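Local structure of coproheme decarboxylase (Thermus thermophilus, 1VDH) at residues L34-K45 and E240-L249. The protein catalyses the hydrogen peroxide-dependent, stepwise decarboxylation of coproheme to heme b, the last step of coproporphyrin-dependent heme synthesis. Residues are numbered along the deposited sequence; the frame is centred on the assembly and turned at random.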
loop_
_atom_site.group_PDB
_atom_site.type_symbol
_atom_site.label_atom_id
_atom_site.label_comp_id
_atom_site.label_asym_id
_atom_site.label_seq_id
_atom_site.Cartn_x
_atom_site.Cartn_y
_atom_site.Cartn_z
ATOM N N LEU A 34 2.946 -38.518 -3.176
ATOM C CA LEU A 34 4.315 -38.660 -3.664
ATOM C C LEU A 34 4.401 -38.733 -5.187
ATOM O O LEU A 34 5.301 -38.145 -5.789
ATOM C CB LEU A 34 4.986 -39.882 -3.029
ATOM C CG LEU A 34 6.495 -40.033 -3.242
ATOM C CD1 LEU A 34 7.230 -38.778 -2.775
ATOM C CD2 LEU A 34 6.998 -41.260 -2.489
ATOM N N GLU A 35 3.448 -39.419 -5.813
ATOM C CA GLU A 35 3.445 -39.538 -7.267
ATOM C C GLU A 35 3.205 -38.180 -7.924
ATOM O O GLU A 35 3.833 -37.859 -8.931
ATOM C CB GLU A 35 2.393 -40.545 -7.737
ATOM C CG GLU A 35 2.412 -40.774 -9.248
ATOM C CD GLU A 35 1.458 -41.867 -9.706
ATOM O OE1 GLU A 35 1.889 -42.734 -10.497
ATOM O OE2 GLU A 35 0.279 -41.856 -9.286
ATOM N N ALA A 36 2.303 -37.388 -7.343
ATOM C CA ALA A 36 1.989 -36.060 -7.869
ATOM C C ALA A 36 3.234 -35.175 -7.823
ATOM O O ALA A 36 3.547 -34.474 -8.784
ATOM C CB ALA A 36 0.859 -35.425 -7.064
ATOM N N ARG A 37 3.951 -35.232 -6.704
ATOM C CA ARG A 37 5.166 -34.449 -6.529
ATOM C C ARG A 37 6.229 -34.872 -7.540
ATOM O O ARG A 37 6.834 -34.023 -8.201
ATOM C CB ARG A 37 5.686 -34.591 -5.096
ATOM C CG ARG A 37 4.725 -34.043 -4.041
ATOM C CD ARG A 37 5.169 -34.391 -2.628
ATOM N NE ARG A 37 6.492 -33.851 -2.328
ATOM C CZ ARG A 37 7.207 -34.160 -1.248
ATOM N NH1 ARG A 37 8.402 -33.618 -1.074
ATOM N NH2 ARG A 37 6.725 -35.003 -0.339
ATOM N N GLU A 38 6.425 -36.184 -7.688
ATOM C CA GLU A 38 7.409 -36.713 -8.630
ATOM C C GLU A 38 7.071 -36.314 -10.064
ATOM O O GLU A 38 7.955 -35.928 -10.829
ATOM C CB GLU A 38 7.501 -38.241 -8.527
ATOM C CG GLU A 38 8.002 -38.765 -7.182
ATOM C CD GLU A 38 9.415 -38.313 -6.839
ATOM O OE1 GLU A 38 10.226 -38.079 -7.762
ATOM O OE2 GLU A 38 9.721 -38.206 -5.630
ATOM N N ASP A 39 5.790 -36.404 -10.417
ATOM C CA ASP A 39 5.331 -36.036 -11.756
ATOM C C ASP A 39 5.589 -34.552 -12.030
ATOM O O ASP A 39 6.040 -34.179 -13.117
ATOM C CB ASP A 39 3.837 -36.346 -11.923
ATOM C CG ASP A 39 3.542 -37.847 -11.970
ATOM O OD1 ASP A 39 4.477 -38.646 -12.191
ATOM O OD2 ASP A 39 2.366 -38.225 -11.789
ATOM N N ALA A 40 5.304 -33.711 -11.038
ATOM C CA ALA A 40 5.520 -32.273 -11.177
ATOM C C ALA A 40 7.012 -32.003 -11.328
ATOM O O ALA A 40 7.423 -31.175 -12.139
ATOM C CB ALA A 40 4.967 -31.539 -9.965
ATOM N N TRP A 41 7.814 -32.731 -10.557
ATOM C CA TRP A 41 9.265 -32.602 -10.589
ATOM C C TRP A 41 9.833 -32.959 -11.961
ATOM O O TRP A 41 10.652 -32.221 -12.512
ATOM C CB TRP A 41 9.890 -33.495 -9.513
ATOM C CG TRP A 41 11.389 -33.543 -9.544
ATOM C CD1 TRP A 41 12.170 -34.660 -9.620
ATOM C CD2 TRP A 41 12.285 -32.426 -9.498
ATOM N NE1 TRP A 41 13.499 -34.308 -9.623
ATOM C CE2 TRP A 41 13.598 -32.943 -9.549
ATOM C CE3 TRP A 41 12.108 -31.038 -9.421
ATOM C CZ2 TRP A 41 14.730 -32.123 -9.525
ATOM C CZ3 TRP A 41 13.235 -30.220 -9.399
ATOM C CH2 TRP A 41 14.529 -30.768 -9.450
ATOM N N GLU A 42 9.398 -34.094 -12.509
ATOM C CA GLU A 42 9.872 -34.540 -13.818
ATOM C C GLU A 42 9.549 -33.522 -14.901
ATOM O O GLU A 42 10.390 -33.218 -15.748
ATOM C CB GLU A 42 9.278 -35.907 -14.178
ATOM C CG GLU A 42 9.781 -37.060 -13.311
ATOM C CD GLU A 42 11.293 -37.240 -13.372
ATOM O OE1 GLU A 42 11.896 -37.563 -12.326
ATOM O OE2 GLU A 42 11.883 -37.061 -14.461
ATOM N N GLU A 43 8.332 -32.992 -14.865
ATOM C CA GLU A 43 7.914 -31.991 -15.839
ATOM C C GLU A 43 8.729 -30.704 -15.683
ATOM O O GLU A 43 9.078 -30.066 -16.672
ATOM C CB GLU A 43 6.427 -31.681 -15.679
ATOM C CG GLU A 43 5.904 -30.666 -16.686
ATOM C CD GLU A 43 4.474 -30.249 -16.411
ATOM O OE1 GLU A 43 3.698 -30.118 -17.379
ATOM O OE2 GLU A 43 4.124 -30.047 -15.229
ATOM N N LEU A 44 9.016 -30.319 -14.440
ATOM C CA LEU A 44 9.800 -29.105 -14.185
ATOM C C LEU A 44 11.208 -29.251 -14.754
ATOM O O LEU A 44 11.728 -28.325 -15.381
ATOM C CB LEU A 44 9.861 -28.797 -12.686
ATOM C CG LEU A 44 10.611 -27.516 -12.292
ATOM C CD1 LEU A 44 9.964 -26.298 -12.955
ATOM C CD2 LEU A 44 10.608 -27.368 -10.782
ATOM N N LYS A 45 11.813 -30.422 -14.559
ATOM C CA LYS A 45 13.154 -30.685 -15.079
ATOM C C LYS A 45 13.171 -30.545 -16.595
ATOM O O LYS A 45 14.122 -30.012 -17.164
ATOM C CB LYS A 45 13.639 -32.086 -14.685
ATOM C CG LYS A 45 14.074 -32.212 -13.234
ATOM C CD LYS A 45 14.854 -33.502 -12.994
ATOM C CE LYS A 45 14.008 -34.735 -13.266
ATOM N NZ LYS A 45 14.762 -35.995 -12.992
ATOM N N GLU A 240 20.382 -28.450 -9.948
ATOM C CA GLU A 240 19.308 -29.438 -9.971
ATOM C C GLU A 240 19.117 -30.197 -8.655
ATOM O O GLU A 240 17.994 -30.307 -8.155
ATOM C CB GLU A 240 19.491 -30.417 -11.130
ATOM C CG GLU A 240 18.242 -31.243 -11.405
ATOM C CD GLU A 240 18.429 -32.240 -12.531
ATOM O OE1 GLU A 240 18.804 -31.822 -13.645
ATOM O OE2 GLU A 240 18.204 -33.442 -12.295
ATOM N N GLU A 241 20.209 -30.699 -8.083
ATOM C CA GLU A 241 20.136 -31.436 -6.822
ATOM C C GLU A 241 19.668 -30.566 -5.661
ATOM O O GLU A 241 18.911 -31.026 -4.808
ATOM C CB GLU A 241 21.486 -32.077 -6.482
ATOM C CG GLU A 241 21.840 -33.285 -7.341
ATOM C CD GLU A 241 20.812 -34.401 -7.234
ATOM O OE1 GLU A 241 20.184 -34.732 -8.263
ATOM O OE2 GLU A 241 20.630 -34.944 -6.121
ATOM N N ALA A 242 20.134 -29.317 -5.623
ATOM C CA ALA A 242 19.747 -28.387 -4.566
ATOM C C ALA A 242 18.244 -28.105 -4.621
ATOM O O ALA A 242 17.575 -28.098 -3.588
ATOM C CB ALA A 242 20.543 -27.082 -4.680
ATOM N N LEU A 243 17.716 -27.880 -5.824
ATOM C CA LEU A 243 16.282 -27.617 -5.986
ATOM C C LEU A 243 15.489 -28.852 -5.572
ATOM O O LEU A 243 14.453 -28.746 -4.906
ATOM C CB LEU A 243 15.952 -27.232 -7.433
ATOM C CG LEU A 243 14.477 -26.946 -7.750
ATOM C CD1 LEU A 243 13.923 -25.882 -6.799
ATOM C CD2 LEU A 243 14.335 -26.497 -9.201
ATOM N N ARG A 244 15.990 -30.023 -5.956
ATOM C CA ARG A 244 15.340 -31.280 -5.603
ATOM C C ARG A 244 15.269 -31.437 -4.086
ATOM O O ARG A 244 14.215 -31.763 -3.543
ATOM C CB ARG A 244 16.081 -32.472 -6.224
ATOM C CG ARG A 244 15.549 -33.816 -5.744
ATOM C CD ARG A 244 15.666 -34.925 -6.780
ATOM N NE ARG A 244 17.030 -35.405 -6.964
ATOM C CZ ARG A 244 17.362 -36.689 -7.091
ATOM N NH1 ARG A 244 16.433 -37.637 -7.044
ATOM N NH2 ARG A 244 18.627 -37.024 -7.293
ATOM N N ALA A 245 16.388 -31.174 -3.411
ATOM C CA ALA A 245 16.469 -31.278 -1.953
ATOM C C ALA A 245 15.523 -30.297 -1.261
ATOM O O ALA A 245 14.873 -30.639 -0.274
ATOM C CB ALA A 245 17.905 -31.041 -1.483
ATOM N N PHE A 246 15.468 -29.076 -1.785
ATOM C CA PHE A 246 14.600 -28.028 -1.253
ATOM C C PHE A 246 13.129 -28.470 -1.301
ATOM O O PHE A 246 12.356 -28.207 -0.376
ATOM C CB PHE A 246 14.788 -26.740 -2.067
ATOM C CG PHE A 246 13.810 -25.652 -1.721
ATOM C CD1 PHE A 246 13.891 -24.989 -0.503
ATOM C CD2 PHE A 246 12.800 -25.299 -2.613
ATOM C CE1 PHE A 246 12.978 -23.982 -0.176
ATOM C CE2 PHE A 246 11.887 -24.297 -2.295
ATOM C CZ PHE A 246 11.976 -23.637 -1.073
ATOM N N LEU A 247 12.761 -29.160 -2.378
ATOM C CA LEU A 247 11.396 -29.643 -2.559
ATOM C C LEU A 247 11.133 -30.960 -1.827
ATOM O O LEU A 247 10.046 -31.535 -1.933
ATOM C CB LEU A 247 11.079 -29.773 -4.051
ATOM C CG LEU A 247 11.214 -28.455 -4.824
ATOM C CD1 LEU A 247 10.999 -28.676 -6.319
ATOM C CD2 LEU A 247 10.223 -27.430 -4.275
ATOM N N GLY A 248 12.132 -31.424 -1.079
ATOM C CA GLY A 248 11.996 -32.655 -0.320
ATOM C C GLY A 248 11.980 -33.924 -1.152
ATOM O O GLY A 248 11.400 -34.932 -0.746
ATOM N N LEU A 249 12.607 -33.877 -2.321
ATOM C CA LEU A 249 12.661 -35.041 -3.198
ATOM C C LEU A 249 14.089 -35.578 -3.337
ATOM O O LEU A 249 14.278 -36.563 -4.080
ATOM C CB LEU A 249 12.070 -34.695 -4.565
ATOM C CG LEU A 249 10.600 -34.258 -4.541
ATOM C CD1 LEU A 249 10.157 -33.827 -5.919
ATOM C CD2 LEU A 249 9.726 -35.387 -4.029
ATOM O OXT LEU A 249 15.005 -35.008 -2.699
#
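Trp41 overlaps helix 240-246 with its indole, one face lying against Arg244, whose CB is 3.6 Å from Trp41 CZ2 while its CD reaches Trp41 NE1. Trp41 CG stands anti to the backbone N (chi1 174°), which carries the ring across to the other helix. At the ring's edge Glu240 O lies 3.7 Å from Trp41 CH2; Leu243 CG and Leu247 CD1 also pack against the benzo ring, the latter 4.1 Å from Trp41 CE3. A serine at Trp41 would probably open a gap between the helices and strip Leu243, Leu247 and the aliphatic part of Arg244 of their shared partner. Leu249, the C-terminal residue, sets CD1 3.6 Å from Trp41 CB and lays CD2 over a face of the Arg37 guanidinium. Arg37 NH1 donates to Leu247 O (2.8 Å, 141° at the hydrogen), nearly in both the guanidinium and carbonyl planes, and so grips the chain within the Schellman motif that ends helix 240-246, with Gly248 at positive phi. Leu44 CD2 meets Leu243 CD2 tip to tip. Away from the predicted coproheme site, the C-terminal helix of this chlorite dismutase-family chain packs nearly antiparallel (156°) on helix 34-56; Trp29 of helix 26-31 also bonds Leu247 O and touches Arg37 and Leu249, while Leu243 rests on Leu74 of strand 74-80.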